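Local coordinates for AB hydrolase-1 domain-containing protein (Thermoplasma acidophilum DSM 1728, PDB 3BDI), which is of uncharacterised function but, as a member of the ABHD14 family of alpha/beta hydrolases, is probably a hydrolase with a serine nucleophile, at residues Q148-S156 against S166-S176. Residues are numbered along the deposited sequence; the frame is centred on the assembly and turned at random.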
ATOM      1  N   GLN A 148      12.316  -5.693  -5.843  1.00 13.19           N
ATOM      2  CA  GLN A 148      12.199  -4.451  -5.100  1.00 15.57           C
ATOM      3  C   GLN A 148      12.542  -4.593  -3.633  1.00 11.78           C
ATOM      4  O   GLN A 148      12.261  -5.659  -3.035  1.00 13.94           O
ATOM      5  CB  GLN A 148      10.753  -3.940  -5.187  1.00 15.78           C
ATOM      6  CG  GLN A 148      10.413  -3.243  -6.511  1.00 18.72           C
ATOM      7  CD  GLN A 148      10.119  -4.160  -7.667  1.00 15.16           C
ATOM      8  OE1 GLN A 148      10.132  -5.385  -7.553  1.00 13.46           O
ATOM      9  NE2 GLN A 148       9.829  -3.564  -8.811  1.00 13.75           N
ATOM     10  N   LYS A 149      13.131  -3.539  -3.085  1.00 13.06           N
ATOM     11  CA  LYS A 149      13.248  -3.393  -1.636  1.00 15.11           C
ATOM     12  C   LYS A 149      11.823  -3.499  -1.097  1.00 12.37           C
ATOM     13  O   LYS A 149      10.940  -2.780  -1.571  1.00 12.21           O
ATOM     14  CB  LYS A 149      13.880  -2.047  -1.224  1.00 16.53           C
ATOM     15  CG  LYS A 149      15.415  -1.996  -1.432  1.00 19.87           C
ATOM     16  CD  LYS A 149      16.097  -0.711  -0.927  1.00 19.27           C
ATOM     17  CE  LYS A 149      17.582  -0.746  -1.246  1.00 20.71           C
ATOM     18  NZ  LYS A 149      18.352   0.475  -0.834  1.00 16.04           N
ATOM     19  N   THR A 150      11.645  -4.315  -0.059  1.00 12.45           N
ATOM     20  CA  THR A 150      10.346  -4.595   0.526  1.00 11.32           C
ATOM     21  C   THR A 150      10.410  -4.523   2.047  1.00 11.94           C
ATOM     22  O   THR A 150      11.304  -5.089   2.642  1.00 13.50           O
ATOM     23  CB  THR A 150       9.894  -6.014   0.095  1.00 12.57           C
ATOM     24  OG1 THR A 150       9.731  -6.064  -1.336  1.00 12.04           O
ATOM     25  CG2 THR A 150       8.592  -6.447   0.734  1.00 11.01           C
ATOM     26  N   LEU A 151       9.476  -3.801   2.659  1.00  9.44           N
ATOM     27  CA  LEU A 151       9.284  -3.781   4.080  1.00  9.24           C
ATOM     28  C   LEU A 151       7.993  -4.523   4.396  1.00 10.30           C
ATOM     29  O   LEU A 151       6.929  -4.177   3.874  1.00 10.65           O
ATOM     30  CB  LEU A 151       9.163  -2.338   4.577  1.00 10.56           C
ATOM     31  CG  LEU A 151       8.852  -2.102   6.057  1.00 12.01           C
ATOM     32  CD1 LEU A 151      10.025  -2.564   6.892  1.00 15.36           C
ATOM     33  CD2 LEU A 151       8.502  -0.636   6.328  1.00 11.49           C
ATOM     34  N   LEU A 152       8.115  -5.546   5.229  1.00  9.20           N
ATOM     35  CA  LEU A 152       6.996  -6.302   5.785  1.00  9.26           C
ATOM     36  C   LEU A 152       6.814  -5.882   7.221  1.00  9.41           C
ATOM     37  O   LEU A 152       7.743  -5.917   8.029  1.00  9.08           O
ATOM     38  CB  LEU A 152       7.318  -7.799   5.727  1.00 10.41           C
ATOM     39  CG  LEU A 152       7.526  -8.371   4.331  1.00 12.16           C
ATOM     40  CD1 LEU A 152       8.040  -9.798   4.371  1.00 14.09           C
ATOM     41  CD2 LEU A 152       6.297  -8.335   3.462  1.00 12.78           C
ATOM     42  N   VAL A 153       5.610  -5.411   7.562  1.00 10.67           N
ATOM     43  CA  VAL A 153       5.272  -4.930   8.902  1.00  9.89           C
ATOM     44  C   VAL A 153       4.183  -5.810   9.447  1.00  8.76           C
ATOM     45  O   VAL A 153       3.185  -6.025   8.790  1.00  9.98           O
ATOM     46  CB  VAL A 153       4.826  -3.453   8.899  1.00  9.99           C
ATOM     47  CG1 VAL A 153       4.536  -3.006  10.322  1.00 10.56           C
ATOM     48  CG2 VAL A 153       5.902  -2.543   8.268  1.00 12.38           C
ATOM     49  N   TRP A 154       4.357  -6.301  10.671  1.00  9.71           N
ATOM     50  CA  TRP A 154       3.342  -7.091  11.337  1.00  9.05           C
ATOM     51  C   TRP A 154       3.241  -6.625  12.776  1.00 10.45           C
ATOM     52  O   TRP A 154       4.245  -6.307  13.400  1.00 11.86           O
ATOM     53  CB  TRP A 154       3.714  -8.591  11.382  1.00  9.87           C
ATOM     54  CG  TRP A 154       2.859  -9.533  10.601  1.00 10.29           C
ATOM     55  CD1 TRP A 154       1.791 -10.288  11.057  1.00 10.96           C
ATOM     56  CD2 TRP A 154       3.042  -9.898   9.243  1.00 11.19           C
ATOM     57  NE1 TRP A 154       1.312 -11.068  10.066  1.00 13.86           N
ATOM     58  CE2 TRP A 154       2.065 -10.872   8.936  1.00 11.82           C
ATOM     59  CE3 TRP A 154       3.938  -9.502   8.254  1.00 12.69           C
ATOM     60  CZ2 TRP A 154       1.996 -11.470   7.661  1.00 11.19           C
ATOM     61  CZ3 TRP A 154       3.873 -10.086   7.021  1.00 13.46           C
ATOM     62  CH2 TRP A 154       2.905 -11.050   6.733  1.00 11.54           C
ATOM     63  N   GLY A 155       2.046  -6.662  13.330  1.00  8.65           N
ATOM     64  CA  GLY A 155       1.860  -6.528  14.766  1.00 10.90           C
ATOM     65  C   GLY A 155       2.107  -7.835  15.498  1.00 11.94           C
ATOM     66  O   GLY A 155       1.738  -8.886  15.001  1.00 11.47           O
ATOM     67  N   SER A 156       2.682  -7.758  16.685  1.00 11.71           N
ATOM     68  CA  SER A 156       3.056  -8.952  17.472  1.00 12.55           C
ATOM     69  C   SER A 156       1.845  -9.734  17.912  1.00 13.64           C
ATOM     70  O   SER A 156       1.948 -10.939  18.147  1.00 15.40           O
ATOM     71  CB  SER A 156       3.876  -8.553  18.698  1.00 14.33           C
ATOM     72  OG  SER A 156       3.126  -7.825  19.633  1.00 14.87           O
ATOM     73  N   SER A 166       4.656 -14.120   8.355  1.00 15.80           N
ATOM     74  CA  SER A 166       5.636 -13.043   8.328  1.00 16.41           C
ATOM     75  C   SER A 166       7.060 -13.563   8.046  1.00 16.46           C
ATOM     76  O   SER A 166       7.766 -13.024   7.199  1.00 14.94           O
ATOM     77  CB  SER A 166       5.598 -12.187   9.603  1.00 17.51           C
ATOM     78  OG  SER A 166       6.201 -12.809  10.712  1.00 15.37           O
ATOM     79  N   LYS A 167       7.461 -14.593   8.780  1.00 18.07           N
ATOM     80  CA  LYS A 167       8.812 -15.131   8.679  1.00 18.57           C
ATOM     81  C   LYS A 167       8.976 -15.865   7.348  1.00 16.77           C
ATOM     82  O   LYS A 167      10.016 -15.780   6.693  1.00 16.34           O
ATOM     83  CB  LYS A 167       9.097 -16.038   9.885  1.00 21.50           C
ATOM     84  CG  LYS A 167       9.044 -15.279  11.207  1.00 25.12           C
ATOM     85  N   GLU A 168       7.926 -16.528   6.918  1.00 15.94           N
ATOM     86  CA  GLU A 168       7.945 -17.179   5.633  1.00 16.29           C
ATOM     87  C   GLU A 168       8.032 -16.179   4.462  1.00 15.22           C
ATOM     88  O   GLU A 168       8.851 -16.288   3.570  1.00 15.32           O
ATOM     89  CB  GLU A 168       6.740 -18.072   5.478  1.00 19.16           C
ATOM     90  CG  GLU A 168       6.931 -18.979   4.299  1.00 26.43           C
ATOM     91  CD  GLU A 168       5.806 -19.933   4.072  1.00 29.05           C
ATOM     92  OE1 GLU A 168       4.841 -19.931   4.878  1.00 25.61           O
ATOM     93  OE2 GLU A 168       5.924 -20.680   3.071  1.00 26.29           O
ATOM     94  N   TYR A 169       7.208 -15.132   4.476  1.00 12.97           N
ATOM     95  CA  TYR A 169       7.282 -14.159   3.400  1.00 13.33           C
ATOM     96  C   TYR A 169       8.618 -13.426   3.405  1.00 13.65           C
ATOM     97  O   TYR A 169       9.118 -13.056   2.340  1.00 14.20           O
ATOM     98  CB  TYR A 169       6.131 -13.158   3.509  1.00 12.93           C
ATOM     99  CG  TYR A 169       4.753 -13.691   3.231  1.00 15.04           C
ATOM    100  CD1 TYR A 169       4.538 -14.972   2.711  1.00 18.00           C
ATOM    101  CD2 TYR A 169       3.628 -12.896   3.474  1.00 12.54           C
ATOM    102  CE1 TYR A 169       3.252 -15.439   2.458  1.00 17.34           C
ATOM    103  CE2 TYR A 169       2.366 -13.352   3.229  1.00 14.07           C
ATOM    104  CZ  TYR A 169       2.159 -14.625   2.726  1.00 15.63           C
ATOM    105  OH  TYR A 169       0.882 -15.081   2.475  1.00 18.52           O
ATOM    106  N   ALA A 170       9.206 -13.221   4.583  1.00 14.44           N
ATOM    107  CA  ALA A 170      10.480 -12.533   4.694  1.00 13.19           C
ATOM    108  C   ALA A 170      11.598 -13.365   4.062  1.00 17.32           C
ATOM    109  O   ALA A 170      12.556 -12.838   3.504  1.00 18.70           O
ATOM    110  CB  ALA A 170      10.799 -12.258   6.144  1.00 16.29           C
ATOM    111  N   SER A 171      11.451 -14.662   4.156  1.00 15.64           N
ATOM    112  CA  SER A 171      12.411 -15.563   3.500  1.00 16.09           C
ATOM    113  C   SER A 171      12.247 -15.615   1.990  1.00 15.98           C
ATOM    114  O   SER A 171      13.224 -15.672   1.225  1.00 17.77           O
ATOM    115  CB  SER A 171      12.193 -16.963   4.043  1.00 19.08           C
ATOM    116  OG  SER A 171      12.335 -17.000   5.436  1.00 29.80           O
ATOM    117  N   ILE A 172      11.010 -15.656   1.536  1.00 13.78           N
ATOM    118  CA  ILE A 172      10.711 -15.696   0.122  1.00 13.19           C
ATOM    119  C   ILE A 172      11.192 -14.433  -0.609  1.00 15.58           C
ATOM    120  O   ILE A 172      11.743 -14.516  -1.715  1.00 15.76           O
ATOM    121  CB  ILE A 172       9.184 -15.927  -0.113  1.00 16.37           C
ATOM    122  CG1 ILE A 172       8.789 -17.316   0.413  1.00 15.52           C
ATOM    123  CG2 ILE A 172       8.806 -15.777  -1.571  1.00 17.52           C
ATOM    124  CD1 ILE A 172       7.275 -17.524   0.553  1.00 18.59           C
ATOM    125  N   ILE A 173      10.932 -13.248  -0.054  1.00 13.90           N
ATOM    126  CA  ILE A 173      11.300 -12.014  -0.749  1.00 12.32           C
ATOM    127  C   ILE A 173      12.699 -11.613  -0.305  1.00 11.05           C
ATOM    128  O   ILE A 173      12.931 -11.172   0.790  1.00 13.82           O
ATOM    129  CB  ILE A 173      10.259 -10.873  -0.475  1.00 12.09           C
ATOM    130  CG1 ILE A 173       8.880 -11.337  -0.905  1.00 14.31           C
ATOM    131  CG2 ILE A 173      10.671  -9.635  -1.206  1.00 14.70           C
ATOM    132  CD1 ILE A 173       7.732 -10.346  -0.521  1.00 15.12           C
ATOM    133  N   SER A 174      13.698 -11.826  -1.188  1.00 13.07           N
ATOM    134  CA  SER A 174      15.101 -11.556  -0.823  1.00 13.79           C
ATOM    135  C   SER A 174      15.359 -10.121  -0.487  1.00 17.70           C
ATOM    136  O   SER A 174      14.879  -9.258  -1.188  1.00 14.84           O
ATOM    137  CB  SER A 174      16.035 -11.926  -1.947  1.00 19.14           C
ATOM    138  OG  SER A 174      15.738 -13.226  -2.371  1.00 17.19           O
ATOM    139  N   GLY A 175      16.088  -9.854   0.600  1.00 17.26           N
ATOM    140  CA  GLY A 175      16.393  -8.465   0.993  1.00 19.17           C
ATOM    141  C   GLY A 175      15.281  -7.764   1.742  1.00 19.50           C
ATOM    142  O   GLY A 175      15.500  -6.618   2.291  1.00 19.05           O
ATOM    143  N   SER A 176      14.088  -8.397   1.759  1.00 18.80           N
ATOM    144  CA  SER A 176      12.962  -7.862   2.542  1.00 14.31           C
ATOM    145  C   SER A 176      13.389  -7.573   3.967  1.00 16.43           C
ATOM    146  O   SER A 176      14.281  -8.258   4.521  1.00 20.46           O
ATOM    147  CB  SER A 176      11.710  -8.755   2.465  1.00 15.21           C
ATOM    148  OG  SER A 176      11.858 -10.023   3.088  1.00 16.36           O
TER
HETATM  149  O   HOH W   1      13.781  -6.548  -0.786  1.00 23.32           O
HETATM  150  O   HOH W   2      14.160  -4.272   1.843  1.00 21.56           O
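W154 lies with one face of its indole against S166: CB of S166 stands 3.5 Å from the centroid of the six-membered ring, 18° off the normal, which identifies a CH-pi contact. At the indole edge, CH2 of W154 meets CD2 of Y169 at 3.8 Å, the two side chains crossing at about a right angle. L152 reaches the helix through one branch, its CD1 lying 3.6 Å from N of A170 and also against CB of Y169 and of A170. Its CG is anti to the carbonyl carbon (chi1 -62°), and with CD1 anti to CA the branch is extended and ends on the backbone of A170. Farther along, T150 packs crosswise on I173, OG1 and CB facing CG2, while CA of S176 makes a CH...O contact of 3.2 Å with O of T150. Water 2 lies between O of T150 and O of G175, and water 1 between O of Q148 and O of S174, each within hydrogen-bonding distance.

Further bonds set these groups in place. OG1 of T150 donates to O of Q148 from above its carbonyl plane, whereas OG of S176 donates to O of I173 in that plane (2.8 Å), adding to the backbone N-H of S176 in the type II turn I173-S176. NE1 of W154 is held by O of V161, and OG of S166 by O of I163. Replacing W154 by alanine is likely to leave CB of S166 and CD2 of Y169 without their aromatic partner and O of V161 without the indole N-H.

Strand 150-155 and helix segment 166-172 run antiparallel (175°), 9.6 Å apart at closest approach, and strand 177-181 then pairs parallel with 150-155: a beta-alpha-beta crossover at the sheet edge of the alpha/beta hydrolase fold.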